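Local atomic coordinates of hypothetical protein CG14615-PA (Drosophila melanogaster, PDB entry 1SQH), a protein that is of unknown function in the cell but belongs to acetyltransferase-like families and may act as a glycine N-acyltransferase. Residues D46-E51 / V206-S211; Q42-R47 / I226-F231; G7-P12 / L106-E111. All coordinates share one frame; numbering follows the deposited sequence.

Interaction 1: D46-E51 / V206-S211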
loop_
_atom_site.group_PDB
_atom_site.type_symbol
_atom_site.label_atom_id
_atom_site.label_comp_id
_atom_site.label_asym_id
_atom_site.label_seq_id
_atom_site.Cartn_x
_atom_site.Cartn_y
_atom_site.Cartn_z
ATOM N N ASP A 46 -8.242 2.948 -11.009
ATOM C CA ASP A 46 -8.396 3.816 -12.176
ATOM C C ASP A 46 -9.705 3.472 -12.884
ATOM O O ASP A 46 -10.499 4.352 -13.208
ATOM C CB ASP A 46 -7.232 3.629 -13.165
ATOM C CG ASP A 46 -5.928 4.288 -12.698
ATOM O OD1 ASP A 46 -5.947 5.065 -11.722
ATOM O OD2 ASP A 46 -4.874 4.038 -13.331
ATOM N N ARG A 47 -9.918 2.185 -13.124
ATOM C CA ARG A 47 -11.128 1.716 -13.791
ATOM C C ARG A 47 -12.389 2.139 -13.024
ATOM O O ARG A 47 -13.305 2.729 -13.598
ATOM C CB ARG A 47 -11.092 0.195 -13.901
ATOM C CG ARG A 47 -12.164 -0.415 -14.783
ATOM C CD ARG A 47 -11.763 -0.335 -16.244
ATOM N NE ARG A 47 -12.655 -1.123 -17.089
ATOM C CZ ARG A 47 -12.526 -1.235 -18.406
ATOM N NH1 ARG A 47 -13.385 -1.974 -19.098
ATOM N NH2 ARG A 47 -11.536 -0.605 -19.031
ATOM N N GLN A 48 -12.422 1.843 -11.724
ATOM C CA GLN A 48 -13.572 2.178 -10.882
ATOM C C GLN A 48 -13.858 3.682 -10.837
ATOM O O GLN A 48 -14.959 4.124 -11.154
ATOM C CB GLN A 48 -13.345 1.683 -9.454
ATOM C CG GLN A 48 -12.986 0.213 -9.314
ATOM C CD GLN A 48 -12.611 -0.139 -7.882
ATOM O OE1 GLN A 48 -13.407 0.040 -6.957
ATOM N NE2 GLN A 48 -11.393 -0.635 -7.692
ATOM N N LEU A 49 -12.863 4.458 -10.421
ATOM C CA LEU A 49 -12.998 5.905 -10.329
ATOM C C LEU A 49 -13.461 6.499 -11.653
ATOM O O LEU A 49 -14.121 7.546 -11.678
ATOM C CB LEU A 49 -11.662 6.535 -9.924
ATOM C CG LEU A 49 -11.130 6.142 -8.543
ATOM C CD1 LEU A 49 -9.794 6.805 -8.293
ATOM C CD2 LEU A 49 -12.138 6.546 -7.486
ATOM N N SER A 50 -13.103 5.829 -12.746
ATOM C CA SER A 50 -13.491 6.267 -14.080
ATOM C C SER A 50 -15.002 6.079 -14.244
ATOM O O SER A 50 -15.731 7.037 -14.523
ATOM C CB SER A 50 -12.749 5.445 -15.135
ATOM O OG SER A 50 -13.165 5.806 -16.440
ATOM N N GLU A 51 -15.461 4.842 -14.063
ATOM C CA GLU A 51 -16.878 4.530 -14.183
ATOM C C GLU A 51 -17.710 5.352 -13.208
ATOM O O GLU A 51 -18.900 5.574 -13.431
ATOM C CB GLU A 51 -17.116 3.045 -13.927
ATOM C CG GLU A 51 -16.361 2.135 -14.875
ATOM C CD GLU A 51 -16.750 0.678 -14.717
ATOM O OE1 GLU A 51 -16.795 0.199 -13.564
ATOM O OE2 GLU A 51 -17.000 0.010 -15.747
ATOM N N VAL A 206 -13.026 3.556 2.218
ATOM C CA VAL A 206 -14.244 2.897 2.662
ATOM C C VAL A 206 -15.218 2.897 1.496
ATOM O O VAL A 206 -16.083 2.035 1.397
ATOM C CB VAL A 206 -14.886 3.612 3.880
ATOM C CG1 VAL A 206 -15.145 5.058 3.552
ATOM C CG2 VAL A 206 -16.194 2.921 4.264
ATOM N N ARG A 207 -15.047 3.850 0.589
ATOM C CA ARG A 207 -15.937 3.948 -0.559
ATOM C C ARG A 207 -15.612 3.001 -1.713
ATOM O O ARG A 207 -16.497 2.292 -2.212
ATOM C CB ARG A 207 -15.966 5.387 -1.092
ATOM C CG ARG A 207 -16.900 5.561 -2.279
ATOM C CD ARG A 207 -16.924 6.982 -2.809
ATOM N NE ARG A 207 -17.797 7.073 -3.978
ATOM C CZ ARG A 207 -17.932 8.156 -4.737
ATOM N NH1 ARG A 207 -17.246 9.257 -4.457
ATOM N NH2 ARG A 207 -18.758 8.138 -5.774
ATOM N N PHE A 208 -14.346 2.986 -2.129
ATOM C CA PHE A 208 -13.914 2.161 -3.256
ATOM C C PHE A 208 -13.199 0.849 -2.964
ATOM O O PHE A 208 -13.005 0.030 -3.873
ATOM C CB PHE A 208 -13.067 3.018 -4.183
ATOM C CG PHE A 208 -13.860 4.053 -4.903
ATOM C CD1 PHE A 208 -14.738 3.679 -5.918
ATOM C CD2 PHE A 208 -13.789 5.390 -4.536
ATOM C CE1 PHE A 208 -15.533 4.628 -6.559
ATOM C CE2 PHE A 208 -14.583 6.344 -5.171
ATOM C CZ PHE A 208 -15.455 5.959 -6.181
ATOM N N ASN A 209 -12.808 0.640 -1.712
ATOM C CA ASN A 209 -12.121 -0.592 -1.329
ATOM C C ASN A 209 -12.994 -1.396 -0.373
ATOM O O ASN A 209 -13.993 -0.885 0.151
ATOM C CB ASN A 209 -10.783 -0.253 -0.650
ATOM C CG ASN A 209 -9.573 -0.663 -1.488
ATOM O OD1 ASN A 209 -9.670 -0.830 -2.708
ATOM N ND2 ASN A 209 -8.427 -0.817 -0.834
ATOM N N LYS A 210 -12.636 -2.656 -0.146
ATOM C CA LYS A 210 -13.395 -3.464 0.808
ATOM C C LYS A 210 -12.888 -3.117 2.212
ATOM O O LYS A 210 -11.747 -2.678 2.379
ATOM C CB LYS A 210 -13.206 -4.965 0.546
ATOM C CG LYS A 210 -13.843 -5.460 -0.747
ATOM C CD LYS A 210 -13.664 -6.967 -0.903
ATOM C CE LYS A 210 -14.079 -7.463 -2.292
ATOM N NZ LYS A 210 -15.550 -7.508 -2.504
ATOM N N SER A 211 -13.753 -3.291 3.208
ATOM C CA SER A 211 -13.404 -3.017 4.596
ATOM C C SER A 211 -14.298 -3.855 5.511
ATOM O O SER A 211 -15.320 -4.387 5.072
ATOM C CB SER A 211 -13.591 -1.534 4.908
ATOM O OG SER A 211 -14.950 -1.168 4.785
HETATM O O HOH W 1 -10.968 -1.394 -5.180
#

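Interaction 2: Q42-R47 / I226-F231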
loop_
_atom_site.group_PDB
_atom_site.type_symbol
_atom_site.label_atom_id
_atom_site.label_comp_id
_atom_site.label_asym_id
_atom_site.label_seq_id
_atom_site.Cartn_x
_atom_site.Cartn_y
_atom_site.Cartn_z
ATOM N N GLN A 42 -3.558 -0.082 -8.609
ATOM C CA GLN A 42 -3.813 1.249 -9.145
ATOM C C GLN A 42 -4.741 1.210 -10.348
ATOM O O GLN A 42 -5.724 1.949 -10.406
ATOM C CB GLN A 42 -2.512 1.941 -9.535
ATOM C CG GLN A 42 -2.722 3.409 -9.925
ATOM C CD GLN A 42 -3.437 4.185 -8.826
ATOM O OE1 GLN A 42 -2.892 4.378 -7.740
ATOM N NE2 GLN A 42 -4.669 4.611 -9.096
ATOM N N ARG A 43 -4.436 0.348 -11.311
ATOM C CA ARG A 43 -5.276 0.246 -12.492
ATOM C C ARG A 43 -6.691 -0.210 -12.125
ATOM O O ARG A 43 -7.655 0.170 -12.796
ATOM C CB ARG A 43 -4.641 -0.694 -13.515
ATOM C CG ARG A 43 -3.374 -0.106 -14.117
ATOM C CD ARG A 43 -3.657 1.237 -14.797
ATOM N NE ARG A 43 -4.309 1.065 -16.096
ATOM C CZ ARG A 43 -5.072 1.987 -16.682
ATOM N NH1 ARG A 43 -5.293 3.152 -16.080
ATOM N NH2 ARG A 43 -5.600 1.747 -17.875
ATOM N N LYS A 44 -6.825 -1.012 -11.069
ATOM C CA LYS A 44 -8.152 -1.445 -10.648
ATOM C C LYS A 44 -8.936 -0.206 -10.224
ATOM O O LYS A 44 -10.092 -0.017 -10.638
ATOM C CB LYS A 44 -8.071 -2.414 -9.471
ATOM C CG LYS A 44 -9.449 -2.837 -8.946
ATOM C CD LYS A 44 -9.363 -3.902 -7.853
ATOM C CE LYS A 44 -8.668 -3.376 -6.612
ATOM N NZ LYS A 44 -8.691 -4.385 -5.519
ATOM N N TRP A 45 -8.298 0.638 -9.405
ATOM C CA TRP A 45 -8.925 1.869 -8.935
ATOM C C TRP A 45 -9.214 2.810 -10.104
ATOM O O TRP A 45 -10.293 3.412 -10.172
ATOM C CB TRP A 45 -8.030 2.601 -7.924
ATOM C CG TRP A 45 -8.033 2.013 -6.537
ATOM C CD1 TRP A 45 -8.974 1.180 -5.991
ATOM C CD2 TRP A 45 -7.069 2.262 -5.504
ATOM N NE1 TRP A 45 -8.652 0.897 -4.685
ATOM C CE2 TRP A 45 -7.490 1.547 -4.360
ATOM C CE3 TRP A 45 -5.891 3.025 -5.436
ATOM C CZ2 TRP A 45 -6.772 1.571 -3.155
ATOM C CZ3 TRP A 45 -5.178 3.051 -4.238
ATOM C CH2 TRP A 45 -5.625 2.326 -3.113
ATOM N N ASP A 46 -8.242 2.948 -11.009
ATOM C CA ASP A 46 -8.396 3.816 -12.176
ATOM C C ASP A 46 -9.705 3.472 -12.884
ATOM O O ASP A 46 -10.499 4.352 -13.208
ATOM C CB ASP A 46 -7.232 3.629 -13.165
ATOM C CG ASP A 46 -5.928 4.288 -12.698
ATOM O OD1 ASP A 46 -5.947 5.065 -11.722
ATOM O OD2 ASP A 46 -4.874 4.038 -13.331
ATOM N N ARG A 47 -9.918 2.185 -13.124
ATOM C CA ARG A 47 -11.128 1.716 -13.791
ATOM C C ARG A 47 -12.389 2.139 -13.024
ATOM O O ARG A 47 -13.305 2.729 -13.598
ATOM C CB ARG A 47 -11.092 0.195 -13.901
ATOM C CG ARG A 47 -12.164 -0.415 -14.783
ATOM C CD ARG A 47 -11.763 -0.335 -16.244
ATOM N NE ARG A 47 -12.655 -1.123 -17.089
ATOM C CZ ARG A 47 -12.526 -1.235 -18.406
ATOM N NH1 ARG A 47 -13.385 -1.974 -19.098
ATOM N NH2 ARG A 47 -11.536 -0.605 -19.031
ATOM N N ILE A 226 -10.633 -3.587 9.760
ATOM C CA ILE A 226 -9.594 -4.015 8.838
ATOM C C ILE A 226 -9.965 -3.449 7.463
ATOM O O ILE A 226 -11.143 -3.370 7.110
ATOM C CB ILE A 226 -9.501 -5.573 8.823
ATOM C CG1 ILE A 226 -8.135 -6.029 8.300
ATOM C CG2 ILE A 226 -10.619 -6.162 7.974
ATOM C CD1 ILE A 226 -8.021 -6.006 6.814
ATOM N N PHE A 227 -8.961 -3.032 6.700
ATOM C CA PHE A 227 -9.189 -2.445 5.377
ATOM C C PHE A 227 -8.523 -3.242 4.273
ATOM O O PHE A 227 -7.667 -4.091 4.538
ATOM C CB PHE A 227 -8.563 -1.052 5.277
ATOM C CG PHE A 227 -9.355 0.037 5.906
ATOM C CD1 PHE A 227 -9.288 0.265 7.279
ATOM C CD2 PHE A 227 -10.126 0.887 5.110
ATOM C CE1 PHE A 227 -9.976 1.332 7.854
ATOM C CE2 PHE A 227 -10.824 1.958 5.670
ATOM C CZ PHE A 227 -10.748 2.186 7.043
ATOM N N GLN A 228 -8.914 -2.953 3.031
ATOM C CA GLN A 228 -8.243 -3.550 1.885
ATOM C C GLN A 228 -7.226 -2.430 1.664
ATOM O O GLN A 228 -7.566 -1.266 1.860
ATOM C CB GLN A 228 -9.159 -3.648 0.664
ATOM C CG GLN A 228 -8.462 -4.322 -0.523
ATOM C CD GLN A 228 -9.414 -4.674 -1.648
ATOM O OE1 GLN A 228 -9.121 -5.543 -2.472
ATOM N NE2 GLN A 228 -10.550 -3.998 -1.695
ATOM N N ASN A 229 -6.000 -2.743 1.263
ATOM C CA ASN A 229 -5.008 -1.678 1.105
ATOM C C ASN A 229 -4.647 -1.296 -0.327
ATOM O O ASN A 229 -5.306 -1.722 -1.281
ATOM C CB ASN A 229 -3.739 -2.031 1.895
ATOM C CG ASN A 229 -2.951 -3.159 1.273
ATOM O OD1 ASN A 229 -3.348 -3.738 0.261
ATOM N ND2 ASN A 229 -1.811 -3.474 1.873
ATOM N N ASP A 230 -3.600 -0.486 -0.479
ATOM C CA ASP A 230 -3.192 -0.041 -1.803
ATOM C C ASP A 230 -2.428 -1.091 -2.614
ATOM O O ASP A 230 -1.827 -0.787 -3.649
ATOM C CB ASP A 230 -2.406 1.282 -1.716
ATOM C CG ASP A 230 -1.346 1.285 -0.608
ATOM O OD1 ASP A 230 -1.287 0.336 0.205
ATOM O OD2 ASP A 230 -0.569 2.267 -0.551
ATOM N N PHE A 231 -2.468 -2.331 -2.135
ATOM C CA PHE A 231 -1.845 -3.456 -2.822
ATOM C C PHE A 231 -2.939 -4.519 -2.971
ATOM O O PHE A 231 -2.663 -5.680 -3.291
ATOM C CB PHE A 231 -0.673 -4.038 -2.015
ATOM C CG PHE A 231 0.578 -3.201 -2.065
ATOM C CD1 PHE A 231 0.773 -2.159 -1.160
ATOM C CD2 PHE A 231 1.555 -3.450 -3.034
ATOM C CE1 PHE A 231 1.929 -1.365 -1.214
ATOM C CE2 PHE A 231 2.713 -2.670 -3.109
ATOM C CZ PHE A 231 2.906 -1.621 -2.192
#

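Interaction 3: G7-P12 / L106-E111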
loop_
_atom_site.group_PDB
_atom_site.type_symbol
_atom_site.label_atom_id
_atom_site.label_comp_id
_atom_site.label_asym_id
_atom_site.label_seq_id
_atom_site.Cartn_x
_atom_site.Cartn_y
_atom_site.Cartn_z
ATOM N N GLY A 7 11.896 18.031 -21.254
ATOM C CA GLY A 7 11.515 18.268 -19.829
ATOM C C GLY A 7 12.283 17.393 -18.852
ATOM O O GLY A 7 13.417 16.994 -19.127
ATOM N N ASP A 8 11.661 17.089 -17.715
ATOM C CA ASP A 8 12.284 16.266 -16.676
ATOM C C ASP A 8 12.726 14.911 -17.222
ATOM O O ASP A 8 12.133 14.396 -18.163
ATOM C CB ASP A 8 11.298 16.049 -15.521
ATOM C CG ASP A 8 11.968 15.495 -14.274
ATOM O OD1 ASP A 8 12.516 16.297 -13.481
ATOM O OD2 ASP A 8 11.957 14.255 -14.098
ATOM N N ILE A 9 13.760 14.329 -16.626
ATOM C CA ILE A 9 14.246 13.032 -17.075
ATOM C C ILE A 9 13.152 11.959 -16.931
ATOM O O ILE A 9 13.236 10.873 -17.521
ATOM C CB ILE A 9 15.499 12.617 -16.287
ATOM C CG1 ILE A 9 16.103 11.347 -16.887
ATOM C CG2 ILE A 9 15.151 12.426 -14.827
ATOM C CD1 ILE A 9 17.438 10.987 -16.280
ATOM N N LEU A 10 12.127 12.270 -16.146
ATOM C CA LEU A 10 11.011 11.357 -15.952
ATOM C C LEU A 10 9.893 11.717 -16.928
ATOM O O LEU A 10 9.472 12.870 -17.003
ATOM C CB LEU A 10 10.483 11.445 -14.512
ATOM C CG LEU A 10 11.367 10.902 -13.382
ATOM C CD1 LEU A 10 10.687 11.116 -12.046
ATOM C CD2 LEU A 10 11.643 9.415 -13.614
ATOM N N ARG A 11 9.418 10.734 -17.685
ATOM C CA ARG A 11 8.341 10.977 -18.633
ATOM C C ARG A 11 7.092 10.233 -18.203
ATOM O O ARG A 11 7.126 9.021 -17.986
ATOM C CB ARG A 11 8.705 10.514 -20.043
ATOM C CG ARG A 11 7.606 10.872 -21.033
ATOM C CD ARG A 11 7.703 10.145 -22.360
ATOM N NE ARG A 11 7.094 8.814 -22.341
ATOM C CZ ARG A 11 7.763 7.696 -22.089
ATOM N NH1 ARG A 11 9.066 7.754 -21.826
ATOM N NH2 ARG A 11 7.143 6.522 -22.139
ATOM N N PRO A 12 5.965 10.944 -18.102
ATOM C CA PRO A 12 4.700 10.332 -17.690
ATOM C C PRO A 12 4.201 9.257 -18.648
ATOM O O PRO A 12 4.047 9.498 -19.847
ATOM C CB PRO A 12 3.756 11.527 -17.615
ATOM C CG PRO A 12 4.268 12.425 -18.709
ATOM C CD PRO A 12 5.767 12.353 -18.493
ATOM N N LEU A 106 17.773 3.529 -13.523
ATOM C CA LEU A 106 16.925 3.959 -12.421
ATOM C C LEU A 106 17.521 5.151 -11.671
ATOM O O LEU A 106 16.869 6.183 -11.520
ATOM C CB LEU A 106 16.698 2.806 -11.440
ATOM C CG LEU A 106 16.038 3.167 -10.098
ATOM C CD1 LEU A 106 14.629 3.678 -10.330
ATOM C CD2 LEU A 106 16.021 1.945 -9.188
ATOM N N TRP A 107 18.757 5.004 -11.205
ATOM C CA TRP A 107 19.404 6.067 -10.456
ATOM C C TRP A 107 19.613 7.315 -11.289
ATOM O O TRP A 107 19.690 8.425 -10.754
ATOM C CB TRP A 107 20.724 5.574 -9.873
ATOM C CG TRP A 107 20.497 4.600 -8.771
ATOM C CD1 TRP A 107 20.767 3.265 -8.783
ATOM C CD2 TRP A 107 19.887 4.878 -7.506
ATOM N NE1 TRP A 107 20.360 2.688 -7.598
ATOM C CE2 TRP A 107 19.817 3.659 -6.798
ATOM C CE3 TRP A 107 19.389 6.043 -6.901
ATOM C CZ2 TRP A 107 19.267 3.572 -5.507
ATOM C CZ3 TRP A 107 18.839 5.955 -5.617
ATOM C CH2 TRP A 107 18.785 4.729 -4.939
ATOM N N GLU A 108 19.704 7.141 -12.600
ATOM C CA GLU A 108 19.853 8.292 -13.473
ATOM C C GLU A 108 18.549 9.072 -13.290
ATOM O O GLU A 108 18.546 10.301 -13.161
ATOM C CB GLU A 108 20.009 7.829 -14.920
ATOM C CG GLU A 108 20.518 8.881 -15.871
ATOM C CD GLU A 108 20.999 8.267 -17.169
ATOM O OE1 GLU A 108 21.895 7.397 -17.110
ATOM O OE2 GLU A 108 20.484 8.648 -18.243
ATOM N N CYS A 109 17.442 8.334 -13.249
ATOM C CA CYS A 109 16.125 8.923 -13.059
ATOM C C CYS A 109 15.984 9.613 -11.706
ATOM O O CYS A 109 15.638 10.794 -11.631
ATOM C CB CYS A 109 15.037 7.849 -13.159
ATOM S SG CYS A 109 14.604 7.333 -14.832
ATOM N N LEU A 110 16.246 8.869 -10.638
ATOM C CA LEU A 110 16.096 9.410 -9.292
ATOM C C LEU A 110 17.005 10.591 -8.981
ATOM O O LEU A 110 16.608 11.497 -8.259
ATOM C CB LEU A 110 16.299 8.301 -8.247
ATOM C CG LEU A 110 15.304 7.127 -8.208
ATOM C CD1 LEU A 110 15.657 6.231 -7.026
ATOM C CD2 LEU A 110 13.867 7.623 -8.067
ATOM N N GLU A 111 18.213 10.585 -9.535
ATOM C CA GLU A 111 19.174 11.654 -9.286
ATOM C C GLU A 111 18.970 12.900 -10.156
ATOM O O GLU A 111 19.160 14.023 -9.691
ATOM C CB GLU A 111 20.597 11.118 -9.473
ATOM C CG GLU A 111 20.922 9.926 -8.589
ATOM C CD GLU A 111 22.265 9.293 -8.918
ATOM O OE1 GLU A 111 22.585 9.187 -10.123
ATOM O OE2 GLU A 111 22.988 8.887 -7.979
#

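Interaction 1: D46-E51 / V206-S211
F208, the last helical residue before N209, points its side chain at helix 34-51 and meets L49 and Q48. CB lies 4.1 Å from Q48 OE1. With CG opposite the carbonyl carbon (chi1 -70°), the ring swings out toward L49, and CG is 4.0 Å from L49 CD2. Farther along, CD1 keeps Q48 OE1 at the ring edge, near its plane, the amide being turned 72° from the ring. CD2, CE2 and CZ lie beneath the L49 methyl, CE2 coming closest at 3.4 Å from L49 CD2. This is a CH-pi contact: CD2 of L49 sits over the face, 3.5 Å from the F208 ring centroid and 18° off the normal, displaced toward the CE2 side. R207 CG lies over the rim of the opposite face, so both faces have an aliphatic neighbour.

Q48 NE2 donates to a water 2.7 Å away, which in turn donates to F208 O and N209 OD1. The polar link runs through this water, because Q48 OE1 and F208 O, 3.1 Å apart, are both acceptors and their approach is probably not attractive in itself; dispersion between L49 and F208 supplies the direct attraction.

Interaction 2: Q42-R47 / I226-F231
W45 and D230 form the tight part of this contact. The indole extends from helix 34-51 with its six-membered ring foremost, and CH2 of W45 comes within 3.6 Å of D230 CA and 3.7 Å of D230 CB. CZ3 touches the same CB more loosely. Next to it, W45 CZ2 is 4.1 Å from N229 O, a carbonyl that accepts a hydrogen bond from N209 ND2. A chi1 of -77° at W45 carries the indole toward the other segment, where NE1 donates to N209 OD1. D230 offers the indole its backbone and CB, whereas its carboxylate leads away. L205 of helix 199-208 packs on the indole as well, and Y201 of that helix on D230.

The turn that receives W45 is braced from within. F231 N donates to N229 OD1 over 2.9 Å, an Asx turn, although the donor stands well above the carbonyl plane. N229 OD1 accepts from G233 N too.

The other side is looser. K44 extends from the same helix toward the end of strand 222-228, its chain bending at chi3 (64°), and its ammonium lies near the end of Q228, but its clear partners are E264, in a salt bridge, and S232 OG. On the partly exposed flank of the helix, R43 NH1 forms a salt bridge with D46 OD2 at 2.9 Å, nearly in the guanidinium plane. From the inner side the buried Q42 NE2 donates to D46 OD1 and L64 O.

Strand 222-228 and the turn after it lead into strand 234-239 and helix 248-263, an antiparallel strand pair followed by a helix, consistent with the GCN5-related acetyltransferase fold expected of an FR47-like region; W45 packs helix 34-51 against the turn that joins the two strands.

Interaction 3: G7-P12 / L106-E111
I9 and L10 pack against one turn of helix 104-112, centred on C109, and the contact between the segments is almost wholly van der Waals. I9 is spread over the helix backbone. CG1 stands opposite the backbone N (chi1 -173°) and the chain stays extended, which carries CD1 to 3.4 Å from E108 O and 3.8 Å from E108 CG. The other branch lies alongside: CG2 of I9 is 3.6 Å from C109 O. L10 meets the side chain instead, its CD2 methyl resting 3.8 Å from both CB and SG of C109. The backbones come close here, with I9 CA 6.0 Å from C109 CA.

Hydrogen bonds act within and around the contact, not across it. L10 N donates to D8 OD2 at 2.9 Å, an Asx turn that shapes the chain just before strand 10-12 and presents I9 to the helix. The same carboxylate also bonds T113 OG1 and Q114 N, just beyond the helix end. E108 sends its carboxylate to H71, a residue of strand 67-71 that also touches I9 and C109.

Strand 10-12 is an outermost strand of the mixed eight-stranded sheet and pairs with strand 67-71. Helix 104-112 follows strand 91-96, an order consistent with the strand-helix succession after the fourth strand of the GCN5-related fold, and here it packs against the start of the first strand.

From the N terminus, interaction 3 closes the first loop, bringing strand 10-12 to helix 104-112 and tying an edge of the mixed sheet to that helix. Before it is closed, helix 34-51 opens two longer connections. Interaction 1 closes the earlier of them, where 46-51 meets 206-211; interaction 2, starting from the same stretch of helix, closes about 20 residues later, at 226-231. These two share D46 and R47 and touch at N209. Both cross interaction 3, since its second segment falls between their ends. Together they join a helix of the DUF5645 range to helix 199-208 and the four-stranded sheet, with interaction 3 lying about 26 to 30 Å away between centres.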